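Local coordinates for protein CaaX farnesyltransferase beta subunit Ram1 (Aspergillus fumigatus, PDB 4L9P) that pairs with an alpha subunit to form the zinc-dependent enzyme that farnesylates proteins at a cysteine near the C-terminus, and probably provides the peptide-binding part, at residues A149-M154 with I177-A182; A182-N185 with G189-G192; L208-V213 with K220-K225. All coordinates share one frame; numbering follows the deposited sequence.

Overall arrangement
The three contacts follow one another along a run of helices within the alpha-alpha toroid. Interaction 1 joins helix 151-164 to helix 173-183. Interaction 2 begins where it ends, sharing Ala182, and folds the following loop back on the end of helix 173-183 and the residues just after it; their centres are about 7 Å apart. Interaction 3 lies about 12 Å, centre to centre, from both and joins helix 200-213 to the turn between helices 216-221 and 224-234. Pro152 packs on the carbonyls of Gly191 and Gly192, Phe180 touches Ser209, and Gln184 reaches the backbone of 220-225. Together they tie consecutive helices of the toroid wall, and interactions 1 and 2 also border the alpha subunit.

Interaction 1: residues A149-M154 with I177-A182; sequences ASRPWM and ISTFTA
Helices 151-164 and 173-183 pass each other with Pro152 and Phe180 as the nearest backbone pair, their CA atoms 7.8 Å apart. The proline meets the aromatic ring at its rim: Pro152 CB lies 3.6 Å from Phe180 CE1, and Pro152 CG follows at 3.9 Å from the same carbon. Pro152 CA sits in the plane of the ring, so the benzyl group comes at the proline edge-on. With CG anti to its own carbonyl carbon (chi1 -68°), Phe180 swings its ring across the gap although its CB does not point straight at the partner helix. Proline suits the first turn of helix 151-164, where a backbone N-H has no helical carbonyl to serve. The pair belongs to the alpha-alpha toroid, in which helices alternate between an inner and an outer layer; the ring of Phe180 also touches Ala206 and Ser209 of helix 200-213. Next to Pro152, Trp153 turns away from helix 173-183 and lines the pocket of the bound farnesyl diphosphate analogue. Thr179 CG2 lies 4.0 Å above one face of the Phe180 ring, displaced toward its rim, and approaches Arg151 NH2 loosely at 4.2 Å. Arg151 NE and NH2 bond to the carbonyls of Ala45 and Leu44 of the alpha subunit. Thr179 OG1 bonds to Arg175 O of its own helix and also to Leu44 N of the alpha subunit.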
loop_
_atom_site.group_PDB
_atom_site.type_symbol
_atom_site.label_atom_id
_atom_site.label_comp_id
_atom_site.label_asym_id
_atom_site.label_seq_id
_atom_site.Cartn_x
_atom_site.Cartn_y
_atom_site.Cartn_z
ATOM N N ALA B 149 0.034 1.921 -19.550
ATOM C CA ALA B 149 -0.968 1.194 -18.751
ATOM C C ALA B 149 -1.539 2.047 -17.614
ATOM O O ALA B 149 -2.604 1.712 -17.046
ATOM C CB ALA B 149 -0.356 -0.124 -18.210
ATOM N N SER B 150 -0.841 3.143 -17.298
ATOM C CA SER B 150 -1.164 4.014 -16.151
ATOM C C SER B 150 -1.903 5.310 -16.534
ATOM O O SER B 150 -2.059 6.197 -15.688
ATOM C CB SER B 150 0.103 4.455 -15.431
ATOM O OG SER B 150 0.642 3.357 -14.777
ATOM N N ARG B 151 -2.327 5.458 -17.791
ATOM C CA ARG B 151 -2.959 6.709 -18.217
ATOM C C ARG B 151 -4.173 7.066 -17.338
ATOM O O ARG B 151 -4.328 8.206 -16.956
ATOM C CB ARG B 151 -3.260 6.724 -19.700
ATOM C CG ARG B 151 -1.957 6.988 -20.483
ATOM C CD ARG B 151 -2.211 7.123 -21.992
ATOM N NE ARG B 151 -3.194 8.196 -22.221
ATOM C CZ ARG B 151 -4.338 8.070 -22.864
ATOM N NH1 ARG B 151 -4.666 6.914 -23.452
ATOM N NH2 ARG B 151 -5.123 9.142 -22.977
ATOM N N PRO B 152 -5.020 6.093 -16.973
ATOM C CA PRO B 152 -6.133 6.511 -16.074
ATOM C C PRO B 152 -5.656 7.010 -14.742
ATOM O O PRO B 152 -6.269 7.976 -14.209
ATOM C CB PRO B 152 -6.983 5.239 -15.942
ATOM C CG PRO B 152 -6.709 4.518 -17.297
ATOM C CD PRO B 152 -5.206 4.733 -17.536
ATOM N N TRP B 153 -4.592 6.386 -14.206
ATOM C CA TRP B 153 -3.997 6.936 -12.988
ATOM C C TRP B 153 -3.542 8.378 -13.159
ATOM O O TRP B 153 -3.709 9.207 -12.246
ATOM C CB TRP B 153 -2.798 6.139 -12.525
ATOM C CG TRP B 153 -3.091 4.890 -11.779
ATOM C CD1 TRP B 153 -2.627 3.639 -12.084
ATOM C CD2 TRP B 153 -3.764 4.774 -10.521
ATOM N NE1 TRP B 153 -3.012 2.752 -11.110
ATOM C CE2 TRP B 153 -3.724 3.414 -10.140
ATOM C CE3 TRP B 153 -4.371 5.689 -9.658
ATOM C CZ2 TRP B 153 -4.265 2.939 -8.954
ATOM C CZ3 TRP B 153 -4.943 5.196 -8.460
ATOM C CH2 TRP B 153 -4.863 3.849 -8.135
ATOM N N MET B 154 -2.903 8.710 -14.283
ATOM C CA MET B 154 -2.398 10.097 -14.457
ATOM C C MET B 154 -3.552 11.106 -14.479
ATOM O O MET B 154 -3.395 12.259 -14.024
ATOM C CB MET B 154 -1.546 10.212 -15.737
ATOM C CG MET B 154 -0.426 9.165 -15.718
ATOM S SD MET B 154 0.346 8.891 -17.299
ATOM C CE MET B 154 0.936 10.491 -17.306
ATOM N N ILE B 177 -14.690 12.131 -20.243
ATOM C CA ILE B 177 -15.556 11.228 -21.018
ATOM C C ILE B 177 -14.842 10.684 -22.256
ATOM O O ILE B 177 -14.890 9.485 -22.531
ATOM C CB ILE B 177 -16.909 11.914 -21.380
ATOM C CG1 ILE B 177 -17.713 12.170 -20.106
ATOM C CG2 ILE B 177 -17.721 11.059 -22.350
ATOM C CD1 ILE B 177 -18.844 13.151 -20.281
ATOM N N SER B 178 -14.194 11.571 -23.002
ATOM C CA SER B 178 -13.426 11.201 -24.196
ATOM C C SER B 178 -12.390 10.130 -23.802
ATOM O O SER B 178 -12.285 9.083 -24.450
ATOM C CB SER B 178 -12.692 12.431 -24.711
ATOM O OG SER B 178 -11.921 12.094 -25.835
ATOM N N THR B 179 -11.635 10.413 -22.732
ATOM C CA THR B 179 -10.556 9.548 -22.342
ATOM C C THR B 179 -11.065 8.167 -21.948
ATOM O O THR B 179 -10.503 7.164 -22.354
ATOM C CB THR B 179 -9.795 10.147 -21.104
ATOM O OG1 THR B 179 -9.316 11.458 -21.439
ATOM C CG2 THR B 179 -8.614 9.271 -20.699
ATOM N N PHE B 180 -12.104 8.097 -21.131
ATOM C CA PHE B 180 -12.473 6.774 -20.557
ATOM C C PHE B 180 -13.418 5.990 -21.480
ATOM O O PHE B 180 -13.551 4.781 -21.369
ATOM C CB PHE B 180 -13.003 6.938 -19.131
ATOM C CG PHE B 180 -11.916 7.382 -18.190
ATOM C CD1 PHE B 180 -10.699 6.716 -18.224
ATOM C CD2 PHE B 180 -12.058 8.453 -17.342
ATOM C CE1 PHE B 180 -9.650 7.119 -17.402
ATOM C CE2 PHE B 180 -11.044 8.850 -16.559
ATOM C CZ PHE B 180 -9.819 8.223 -16.582
ATOM N N THR B 181 -14.101 6.674 -22.401
ATOM C CA THR B 181 -14.956 5.931 -23.331
ATOM C C THR B 181 -14.138 4.972 -24.148
ATOM O O THR B 181 -14.516 3.833 -24.374
ATOM C CB THR B 181 -15.692 6.932 -24.258
ATOM O OG1 THR B 181 -16.663 7.610 -23.467
ATOM C CG2 THR B 181 -16.441 6.177 -25.369
ATOM N N ALA B 182 -12.988 5.451 -24.573
ATOM C CA ALA B 182 -12.061 4.679 -25.349
ATOM C C ALA B 182 -11.384 3.526 -24.563
ATOM O O ALA B 182 -10.977 2.515 -25.147
ATOM C CB ALA B 182 -10.990 5.664 -25.863
#

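Interaction 2: residues A182-N185 with G189-G192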
loop_
_atom_site.group_PDB
_atom_site.type_symbol
_atom_site.label_atom_id
_atom_site.label_comp_id
_atom_site.label_asym_id
_atom_site.label_seq_id
_atom_site.Cartn_x
_atom_site.Cartn_y
_atom_site.Cartn_z
ATOM N N ALA B 182 -12.988 5.451 -24.573
ATOM C CA ALA B 182 -12.061 4.679 -25.349
ATOM C C ALA B 182 -11.384 3.526 -24.563
ATOM O O ALA B 182 -10.977 2.515 -25.147
ATOM C CB ALA B 182 -10.990 5.664 -25.863
ATOM N N ALA B 183 -11.263 3.672 -23.247
ATOM C CA ALA B 183 -10.538 2.693 -22.433
ATOM C C ALA B 183 -11.464 1.621 -21.873
ATOM O O ALA B 183 -10.978 0.645 -21.276
ATOM C CB ALA B 183 -9.835 3.385 -21.302
ATOM N N GLN B 184 -12.783 1.827 -22.006
ATOM C CA GLN B 184 -13.740 0.829 -21.507
ATOM C C GLN B 184 -13.927 -0.325 -22.456
ATOM O O GLN B 184 -14.164 -0.120 -23.658
ATOM C CB GLN B 184 -15.107 1.487 -21.262
ATOM C CG GLN B 184 -16.096 0.529 -20.614
ATOM C CD GLN B 184 -17.338 1.210 -20.143
ATOM O OE1 GLN B 184 -17.869 0.853 -19.096
ATOM N NE2 GLN B 184 -17.835 2.197 -20.895
ATOM N N ASN B 185 -13.853 -1.537 -21.935
ATOM C CA ASN B 185 -14.050 -2.723 -22.756
ATOM C C ASN B 185 -15.498 -3.137 -22.806
ATOM O O ASN B 185 -16.222 -3.026 -21.817
ATOM C CB ASN B 185 -13.172 -3.846 -22.238
ATOM C CG ASN B 185 -11.706 -3.565 -22.516
ATOM O OD1 ASN B 185 -11.324 -3.366 -23.684
ATOM N ND2 ASN B 185 -10.889 -3.546 -21.475
ATOM N N GLY B 189 -15.510 -3.236 -17.519
ATOM C CA GLY B 189 -14.334 -2.691 -16.853
ATOM C C GLY B 189 -13.572 -1.741 -17.761
ATOM O O GLY B 189 -13.859 -1.609 -18.978
ATOM N N ILE B 190 -12.592 -1.084 -17.162
ATOM C CA ILE B 190 -11.737 -0.131 -17.841
ATOM C C ILE B 190 -10.289 -0.578 -17.714
ATOM O O ILE B 190 -9.854 -1.013 -16.631
ATOM C CB ILE B 190 -11.978 1.261 -17.226
ATOM C CG1 ILE B 190 -13.479 1.676 -17.497
ATOM C CG2 ILE B 190 -11.003 2.326 -17.826
ATOM C CD1 ILE B 190 -13.879 2.909 -16.766
ATOM N N GLY B 191 -9.585 -0.518 -18.841
ATOM C CA GLY B 191 -8.141 -0.778 -18.862
ATOM C C GLY B 191 -7.339 0.496 -19.028
ATOM O O GLY B 191 -7.860 1.601 -18.912
ATOM N N GLY B 192 -6.057 0.348 -19.313
ATOM C CA GLY B 192 -5.201 1.501 -19.408
ATOM C C GLY B 192 -5.489 2.325 -20.663
ATOM O O GLY B 192 -5.049 3.497 -20.756
HETATM O O HOH W 1 -17.804 -1.481 -17.615
#
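Gln184 and Ile190 form a single antiparallel beta bridge, a non-hydrogen-bonded pair with CA atoms 4.3 Å apart, where the chain leaving helix 173-183 doubles back. A glutamine followed at short distance by glycines is consistent with the glutamine-and-glycine signature of prenyltransferase repeats and loosely resembles the QW motif of the related triterpene cyclases. Two backbone bonds flank the pair. Gly191 N gives its hydrogen to Ala183 O, and Asn185 N gives its own to Gly189 O, each at 3.0 Å and close to straight. Beside the bridge, Ala183 CB packs on Ile190 CG2 at 3.8 Å, small methyl against branched side chain. Gly189 has a positive phi (85°), a backbone shape that glycine adopts without strain, and Gly189 O also lies 3.5 Å from Gln184 CG.

Gln184 runs out with CG anti to the backbone N (chi1 -174°) and the chain extended beyond, which carries its amide past the bridge to the turn before helix 224-234. There both ends of the amide are used, NE2 bonding to Leu221 O and OE1 to Asp223 N; such double use fixes which way round the amide group lies. Asn185 instead sends ND2 to Ser198 OG and Gln196 O, holding the following loop. Helix 200-213 holds segment 189-192 from outside, since Ser203 OG bonds to Ile190 N and Ser202 OG to Ile190 O, and Gly192 N meets Tyr88 OH of the alpha subunit. A water bridges the two segments: it donates to Gln184 OE1 at 2.8 Å, a second hydrogen for an oxygen already bonded to Asp223 N, and accepts from Gly189 N at 2.9 Å.

Interaction 3: residues L208-V213 with K220-K225; sequences LSIAMV and KLIDRK
In the alpha-alpha toroid, helix 200-213 meets the corner between short helix 216-221 and helix 224-234 through three aliphatic side chains, Ile210 on one part and Leu221 and Ile222 on the other. The segments come no nearer than 9.1 Å between CA atoms, at Ile210 and Leu221, so the gap is bridged wholly by side chains and no hydrogen bond crosses it. Ile210 points at the corner and presents a single methyl, CD1. Leu221 CD2 meets Ile210 CD1 at 3.8 Å, with Leu221 CG close behind at 3.9 Å from the same methyl. Ile222 reaches it too with its longer branch, its CD1 lying 3.9 Å from Ile210 CD1, so that one tip is held between two neighbouring residues.

Leu221 places CG between its backbone N and carbonyl carbon (chi1 86°), a crowded position for leucine, and from there CD2 faces Ile210. In Ile222 it is the CG1 branch, anti to the carbonyl carbon (chi1 -54°), that extends to the contact. Branched aliphatic residues suit this junction: methyls that carry no polar group can meet in a largely buried seam without needing partners. Helix 173-183 closes the seam further, Val176 touching Ile210 and Ile177 touching Leu221, while Leu264 packs on Ile222.

Within the same link, Asp223 is the N-cap of helix 224-234, its OD1 taking the backbone N-H of Ala226. A carboxylate there accepts a hydrogen from an amide of the first turn and probably also interacts favourably with the helix dipole. Helix-on-helix apolar packing of this kind, with a capped helix starting just beyond, builds the alpha-alpha toroid of the prenyltransferase beta subunits.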
loop_
_atom_site.group_PDB
_atom_site.type_symbol
_atom_site.label_atom_id
_atom_site.label_comp_id
_atom_site.label_asym_id
_atom_site.label_seq_id
_atom_site.Cartn_x
_atom_site.Cartn_y
_atom_site.Cartn_z
ATOM N N LEU B 208 -13.055 7.115 -9.928
ATOM C CA LEU B 208 -12.806 8.257 -9.040
ATOM C C LEU B 208 -12.702 9.547 -9.860
ATOM O O LEU B 208 -13.166 10.622 -9.407
ATOM C CB LEU B 208 -11.489 8.040 -8.268
ATOM C CG LEU B 208 -11.575 6.971 -7.168
ATOM C CD1 LEU B 208 -10.325 6.992 -6.310
ATOM C CD2 LEU B 208 -12.820 6.992 -6.304
ATOM N N SER B 209 -12.104 9.455 -11.054
ATOM C CA SER B 209 -12.056 10.645 -11.924
ATOM C C SER B 209 -13.441 11.103 -12.332
ATOM O O SER B 209 -13.748 12.305 -12.363
ATOM C CB SER B 209 -11.215 10.356 -13.176
ATOM O OG SER B 209 -9.837 10.091 -12.852
ATOM N N ILE B 210 -14.283 10.143 -12.742
ATOM C CA ILE B 210 -15.653 10.449 -13.108
ATOM C C ILE B 210 -16.402 11.047 -11.932
ATOM O O ILE B 210 -17.180 12.001 -12.126
ATOM C CB ILE B 210 -16.312 9.135 -13.645
ATOM C CG1 ILE B 210 -15.764 8.856 -15.054
ATOM C CG2 ILE B 210 -17.841 9.232 -13.633
ATOM C CD1 ILE B 210 -16.080 7.436 -15.539
ATOM N N ALA B 211 -16.174 10.514 -10.724
ATOM C CA ALA B 211 -16.827 11.063 -9.546
ATOM C C ALA B 211 -16.419 12.521 -9.332
ATOM O O ALA B 211 -17.240 13.375 -8.984
ATOM C CB ALA B 211 -16.511 10.216 -8.289
ATOM N N MET B 212 -15.143 12.813 -9.518
ATOM C CA MET B 212 -14.664 14.191 -9.249
ATOM C C MET B 212 -15.244 15.168 -10.270
ATOM O O MET B 212 -15.683 16.271 -9.898
ATOM C CB MET B 212 -13.105 14.289 -9.222
ATOM C CG MET B 212 -12.555 13.771 -7.961
ATOM S SD MET B 212 -10.756 13.960 -7.843
ATOM C CE MET B 212 -10.232 12.518 -8.861
ATOM N N VAL B 213 -15.299 14.811 -11.551
ATOM C CA VAL B 213 -15.862 15.774 -12.509
ATOM C C VAL B 213 -17.363 15.835 -12.427
ATOM O O VAL B 213 -17.966 16.897 -12.698
ATOM C CB VAL B 213 -15.356 15.551 -14.005
ATOM C CG1 VAL B 213 -13.827 15.620 -14.105
ATOM C CG2 VAL B 213 -15.869 14.223 -14.617
ATOM N N LYS B 220 -23.044 8.201 -16.886
ATOM C CA LYS B 220 -23.671 7.326 -17.879
ATOM C C LYS B 220 -22.668 6.563 -18.741
ATOM O O LYS B 220 -23.021 5.578 -19.361
ATOM C CB LYS B 220 -24.629 8.133 -18.782
ATOM C CG LYS B 220 -25.958 8.392 -18.107
ATOM C CD LYS B 220 -26.788 9.426 -18.873
ATOM C CE LYS B 220 -26.904 9.200 -20.332
ATOM N NZ LYS B 220 -27.884 10.269 -20.811
ATOM N N LEU B 221 -21.412 6.991 -18.786
ATOM C CA LEU B 221 -20.492 6.338 -19.695
ATOM C C LEU B 221 -20.230 4.901 -19.257
ATOM O O LEU B 221 -20.021 3.998 -20.074
ATOM C CB LEU B 221 -19.240 7.179 -19.841
ATOM C CG LEU B 221 -18.083 7.077 -18.899
ATOM C CD1 LEU B 221 -17.252 5.815 -19.267
ATOM C CD2 LEU B 221 -17.241 8.312 -19.063
ATOM N N ILE B 222 -20.215 4.688 -17.952
ATOM C CA ILE B 222 -19.891 3.366 -17.421
ATOM C C ILE B 222 -20.966 2.323 -17.733
ATOM O O ILE B 222 -22.129 2.542 -17.439
ATOM C CB ILE B 222 -19.686 3.422 -15.900
ATOM C CG1 ILE B 222 -18.640 4.492 -15.518
ATOM C CG2 ILE B 222 -19.383 1.971 -15.384
ATOM C CD1 ILE B 222 -18.704 5.019 -14.035
ATOM N N ASP B 223 -20.572 1.163 -18.295
ATOM C CA ASP B 223 -21.503 0.053 -18.459
ATOM C C ASP B 223 -21.499 -0.710 -17.137
ATOM O O ASP B 223 -20.610 -1.508 -16.864
ATOM C CB ASP B 223 -21.101 -0.852 -19.645
ATOM C CG ASP B 223 -22.094 -2.001 -19.886
ATOM O OD1 ASP B 223 -22.858 -2.391 -18.970
ATOM O OD2 ASP B 223 -22.126 -2.506 -21.021
ATOM N N ARG B 224 -22.481 -0.411 -16.292
ATOM C CA ARG B 224 -22.489 -0.988 -14.928
ATOM C C ARG B 224 -22.702 -2.463 -14.888
ATOM O O ARG B 224 -22.039 -3.151 -14.084
ATOM C CB ARG B 224 -23.628 -0.455 -14.053
ATOM C CG ARG B 224 -23.541 0.814 -13.392
ATOM C CD ARG B 224 -25.067 1.055 -13.123
ATOM N NE ARG B 224 -25.336 0.740 -11.781
ATOM C CZ ARG B 224 -26.471 0.787 -11.127
ATOM N NH1 ARG B 224 -27.686 0.962 -11.704
ATOM N NH2 ARG B 224 -26.341 0.576 -9.833
ATOM N N LYS B 225 -23.629 -2.986 -15.699
ATOM C CA LYS B 225 -23.832 -4.428 -15.719
ATOM C C LYS B 225 -22.569 -5.162 -16.185
ATOM O O LYS B 225 -22.177 -6.186 -15.602
ATOM C CB LYS B 225 -25.033 -4.818 -16.610
ATOM C CG LYS B 225 -25.215 -6.286 -16.557
ATOM C CD LYS B 225 -26.519 -6.698 -17.129
ATOM C CE LYS B 225 -27.074 -7.753 -16.287
ATOM N NZ LYS B 225 -28.376 -8.084 -16.817
#